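Local coordinates for protein CBIX (PDB 4CCS) that probably inserts ferrous iron into sirohydrochlorin, the terminal step of siroheme biosynthesis in denitrifying alpha-proteobacteria, at residues A168-A182 with L196-G210. Sequence-based numbering, arbitrary orientation.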
# COMPACT_ATOMS: atom_id res chain seq x y z
N ALA A 168 8.76 -17.82 1.74
CA ALA A 168 9.71 -17.43 2.78
C ALA A 168 10.52 -18.61 3.32
O ALA A 168 11.41 -18.39 4.13
CB ALA A 168 8.98 -16.73 3.92
N ARG A 169 10.21 -19.84 2.91
CA ARG A 169 10.91 -21.03 3.40
C ARG A 169 12.28 -21.21 2.70
O ARG A 169 12.44 -20.80 1.56
CB ARG A 169 10.01 -22.29 3.25
CG ARG A 169 10.52 -23.53 4.00
CD ARG A 169 9.52 -24.67 4.00
NE ARG A 169 8.50 -24.49 5.03
CZ ARG A 169 7.21 -24.26 4.78
NH1 ARG A 169 6.77 -24.21 3.52
NH2 ARG A 169 6.35 -24.10 5.77
N ASP A 170 13.27 -21.77 3.42
CA ASP A 170 14.63 -22.05 2.94
C ASP A 170 15.39 -20.81 2.41
O ASP A 170 16.19 -20.92 1.48
CB ASP A 170 14.61 -23.20 1.90
CG ASP A 170 13.98 -24.47 2.43
OD1 ASP A 170 14.35 -24.90 3.54
OD2 ASP A 170 13.07 -25.00 1.76
N LEU A 171 15.18 -19.64 3.04
CA LEU A 171 15.91 -18.43 2.70
C LEU A 171 17.04 -18.28 3.72
O LEU A 171 16.92 -18.85 4.81
CB LEU A 171 15.01 -17.17 2.69
CG LEU A 171 13.88 -17.13 1.64
CD1 LEU A 171 13.10 -15.82 1.73
CD2 LEU A 171 14.43 -17.27 0.23
N PRO A 172 18.14 -17.54 3.40
CA PRO A 172 19.22 -17.39 4.38
C PRO A 172 18.87 -16.41 5.50
O PRO A 172 17.82 -15.77 5.48
CB PRO A 172 20.39 -16.88 3.53
CG PRO A 172 19.76 -16.25 2.36
CD PRO A 172 18.57 -17.09 2.07
N GLU A 173 19.77 -16.28 6.48
CA GLU A 173 19.63 -15.35 7.60
C GLU A 173 19.64 -13.90 7.08
O GLU A 173 18.91 -13.05 7.60
CB GLU A 173 20.79 -15.54 8.57
CG GLU A 173 20.38 -16.16 9.89
CD GLU A 173 21.43 -15.95 10.96
OE1 GLU A 173 22.47 -16.64 10.90
OE2 GLU A 173 21.24 -15.04 11.80
N ARG A 174 20.48 -13.61 6.06
CA ARG A 174 20.59 -12.28 5.45
C ARG A 174 19.52 -12.15 4.40
O ARG A 174 19.74 -12.39 3.20
CB ARG A 174 22.00 -12.02 4.88
CG ARG A 174 23.02 -11.70 5.96
CD ARG A 174 24.39 -11.53 5.37
NE ARG A 174 25.36 -11.16 6.41
CZ ARG A 174 26.51 -10.55 6.17
NH1 ARG A 174 26.86 -10.24 4.93
NH2 ARG A 174 27.32 -10.23 7.17
N ALA A 175 18.32 -11.85 4.89
CA ALA A 175 17.12 -11.69 4.09
C ALA A 175 16.25 -10.62 4.72
O ALA A 175 16.25 -10.44 5.94
CB ALA A 175 16.35 -13.01 4.02
N ILE A 176 15.54 -9.86 3.87
CA ILE A 176 14.66 -8.79 4.32
C ILE A 176 13.31 -8.99 3.66
O ILE A 176 13.23 -9.12 2.43
CB ILE A 176 15.21 -7.37 3.99
CG1 ILE A 176 16.53 -7.05 4.72
CG2 ILE A 176 14.18 -6.27 4.26
CD1 ILE A 176 17.35 -5.91 4.11
N CYS A 177 12.25 -8.98 4.48
CA CYS A 177 10.88 -9.03 4.00
C CYS A 177 10.21 -7.65 4.17
O CYS A 177 10.13 -7.11 5.28
CB CYS A 177 10.08 -10.12 4.72
SG CYS A 177 8.34 -10.18 4.24
N LEU A 178 9.72 -7.10 3.05
CA LEU A 178 8.98 -5.84 3.03
C LEU A 178 7.49 -6.15 2.76
O LEU A 178 7.16 -6.67 1.68
CB LEU A 178 9.54 -4.90 1.94
CG LEU A 178 8.78 -3.57 1.75
CD1 LEU A 178 8.78 -2.72 3.07
CD2 LEU A 178 9.36 -2.79 0.59
N PRO A 179 6.58 -5.81 3.71
CA PRO A 179 5.14 -6.03 3.49
C PRO A 179 4.60 -4.92 2.60
O PRO A 179 4.63 -3.74 2.96
CB PRO A 179 4.53 -5.96 4.91
CG PRO A 179 5.68 -6.24 5.83
CD PRO A 179 6.86 -5.59 5.14
N LEU A 180 4.12 -5.31 1.42
CA LEU A 180 3.59 -4.37 0.45
C LEU A 180 2.11 -4.15 0.73
O LEU A 180 1.25 -4.69 0.03
CB LEU A 180 3.90 -4.88 -0.97
CG LEU A 180 3.80 -3.85 -2.09
CD1 LEU A 180 5.01 -2.93 -2.07
CD2 LEU A 180 3.69 -4.57 -3.44
N PHE A 181 1.82 -3.39 1.82
CA PHE A 181 0.47 -3.05 2.29
C PHE A 181 0.37 -1.52 2.46
O PHE A 181 1.29 -0.89 2.99
CB PHE A 181 0.18 -3.75 3.63
CG PHE A 181 -0.01 -5.25 3.53
CD1 PHE A 181 1.08 -6.11 3.45
CD2 PHE A 181 -1.29 -5.80 3.46
CE1 PHE A 181 0.90 -7.49 3.31
CE2 PHE A 181 -1.47 -7.19 3.37
CZ PHE A 181 -0.37 -8.02 3.29
N ALA A 182 -0.77 -0.96 2.04
CA ALA A 182 -1.02 0.48 2.10
C ALA A 182 -1.44 0.96 3.49
O ALA A 182 -1.23 2.13 3.81
CB ALA A 182 -2.08 0.86 1.08
N LEU A 196 5.14 -16.18 8.36
CA LEU A 196 6.60 -16.18 8.34
C LEU A 196 7.16 -17.12 9.40
O LEU A 196 8.22 -17.69 9.18
CB LEU A 196 7.17 -14.75 8.50
CG LEU A 196 6.87 -13.80 7.32
CD1 LEU A 196 7.17 -12.38 7.69
CD2 LEU A 196 7.65 -14.19 6.08
N SER A 197 6.43 -17.31 10.52
CA SER A 197 6.84 -18.26 11.57
C SER A 197 6.74 -19.69 11.02
O SER A 197 7.68 -20.47 11.18
CB SER A 197 5.97 -18.10 12.81
OG SER A 197 6.25 -19.14 13.74
N GLN A 198 5.60 -20.03 10.35
CA GLN A 198 5.40 -21.35 9.72
C GLN A 198 6.50 -21.62 8.70
O GLN A 198 6.97 -22.76 8.60
CB GLN A 198 4.03 -21.44 9.04
CG GLN A 198 2.93 -22.00 9.95
CD GLN A 198 1.57 -21.41 9.65
OE1 GLN A 198 1.11 -21.35 8.50
NE2 GLN A 198 0.86 -20.97 10.70
N ALA A 199 6.94 -20.59 7.96
CA ALA A 199 8.00 -20.73 6.95
C ALA A 199 9.38 -20.95 7.56
O ALA A 199 10.28 -21.43 6.87
CB ALA A 199 8.04 -19.50 6.05
N GLY A 200 9.57 -20.54 8.83
CA GLY A 200 10.86 -20.61 9.51
C GLY A 200 11.73 -19.45 9.03
O GLY A 200 12.96 -19.59 8.97
N PHE A 201 11.10 -18.31 8.66
CA PHE A 201 11.82 -17.14 8.17
C PHE A 201 12.76 -16.58 9.26
O PHE A 201 12.32 -16.33 10.38
CB PHE A 201 10.85 -16.06 7.66
CG PHE A 201 11.53 -14.88 6.99
CD1 PHE A 201 12.20 -15.04 5.78
CD2 PHE A 201 11.49 -13.62 7.58
CE1 PHE A 201 12.84 -13.95 5.18
CE2 PHE A 201 12.12 -12.53 6.96
CZ PHE A 201 12.79 -12.70 5.77
N GLN A 202 14.04 -16.46 8.93
CA GLN A 202 15.09 -16.01 9.87
C GLN A 202 15.51 -14.56 9.67
O GLN A 202 16.29 -14.04 10.47
CB GLN A 202 16.35 -16.88 9.70
CG GLN A 202 16.15 -18.38 9.81
CD GLN A 202 17.40 -19.13 9.41
OE1 GLN A 202 18.43 -19.05 10.09
NE2 GLN A 202 17.36 -19.86 8.29
N GLY A 203 15.05 -13.93 8.59
CA GLY A 203 15.48 -12.57 8.27
C GLY A 203 14.71 -11.47 8.99
O GLY A 203 13.95 -11.72 9.93
N LEU A 204 14.94 -10.24 8.53
CA LEU A 204 14.33 -9.04 9.08
C LEU A 204 12.99 -8.78 8.42
O LEU A 204 12.88 -8.86 7.20
CB LEU A 204 15.29 -7.85 8.83
CG LEU A 204 14.85 -6.48 9.33
CD1 LEU A 204 14.78 -6.45 10.87
CD2 LEU A 204 15.84 -5.41 8.86
N VAL A 205 11.98 -8.47 9.22
CA VAL A 205 10.64 -8.18 8.70
C VAL A 205 10.37 -6.72 8.98
O VAL A 205 10.31 -6.31 10.14
CB VAL A 205 9.54 -9.10 9.29
CG1 VAL A 205 8.20 -8.86 8.57
CG2 VAL A 205 9.94 -10.57 9.19
N LEU A 206 10.21 -5.93 7.92
CA LEU A 206 10.00 -4.49 8.05
C LEU A 206 8.54 -4.12 8.32
O LEU A 206 7.66 -4.94 8.04
CB LEU A 206 10.49 -3.77 6.76
CG LEU A 206 11.97 -3.98 6.36
CD1 LEU A 206 12.30 -3.16 5.10
CD2 LEU A 206 12.92 -3.56 7.50
N PRO A 207 8.27 -2.87 8.79
CA PRO A 207 6.89 -2.39 8.93
C PRO A 207 6.29 -2.30 7.49
O PRO A 207 7.08 -2.21 6.53
CB PRO A 207 7.07 -0.98 9.52
CG PRO A 207 8.33 -1.04 10.26
CD PRO A 207 9.22 -1.96 9.47
N PRO A 208 4.92 -2.32 7.33
CA PRO A 208 4.30 -2.21 6.01
C PRO A 208 4.69 -0.88 5.35
O PRO A 208 4.90 0.12 6.05
CB PRO A 208 2.80 -2.32 6.29
CG PRO A 208 2.65 -1.85 7.69
CD PRO A 208 3.90 -2.33 8.40
N VAL A 209 4.88 -0.90 4.02
CA VAL A 209 5.33 0.26 3.23
C VAL A 209 4.43 1.50 3.42
O VAL A 209 4.96 2.61 3.45
CB VAL A 209 5.53 -0.11 1.72
CG1 VAL A 209 4.21 -0.42 1.01
CG2 VAL A 209 6.32 0.98 0.99
N GLY A 210 3.10 1.33 3.61
CA GLY A 210 2.15 2.44 3.81
C GLY A 210 2.46 3.34 5.03
O GLY A 210 1.98 4.48 5.08
O HOH W 1 12.95 -21.90 6.46
O HOH W 2 15.94 -21.11 6.00
O HOH W 3 15.12 -16.80 6.37
O HOH W 4 20.99 -19.22 10.88
O HOH W 5 18.81 -12.30 10.22
O HOH W 6 -0.90 4.57 5.06
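Phe201 packs against Ala175 and Cys177 on one face of a parallel strand pair, 175-179 with 204-205. Its CG lies anti to the backbone N (chi1 -173°), which turns the ring onto 168-182. There Phe201 CE1 meets Ala175 CB at 3.8 Å and Phe201 CE2 meets Cys177 CB at 3.9 Å, both obliquely; Leu171 CD1 reaches the ring edge, and Gly203 N lies over the centre of one face. Beside the ring, Ala168 CB touches Ala199 CB at 3.6 Å and also Leu196 CD2, fastening the end of helix 192-199, where Gly200 forms a Schellman motif, to the loop before the strand. Three backbone bonds set the pairing: Leu204 N to Ala175 O, then the straighter Cys177 N to Leu204 O at 2.8 Å (174°) and Leu206 N to Cys177 O. Ile176 and Leu206 pack on the opposite face, Ile176 CG2 to Leu206 CD1 3.7 Å. Further along, without regular strand pairing, Val209 N binds Pro179 O and Gly210 N binds Phe181 O.

The solvent side is looser. Glu173 and Gln202 cross at about a right angle, and water joins OE1 of each, weakly at Glu173; a second water links Leu171 O to Gln202 NE2. Arg169 NH2 reaches Gln198 O at 3.2 Å from above the carbonyl plane, a bent bond (140°).

The segments belong to a beta-alpha-beta crossover in the CbiX chelatase-type domain: strand 204-205 is one of the two edge strands of a parallel four-stranded sheet, strand 121-126 pairs with the far side of 175-179, and helix 98-113 packs on Leu178 and Leu206.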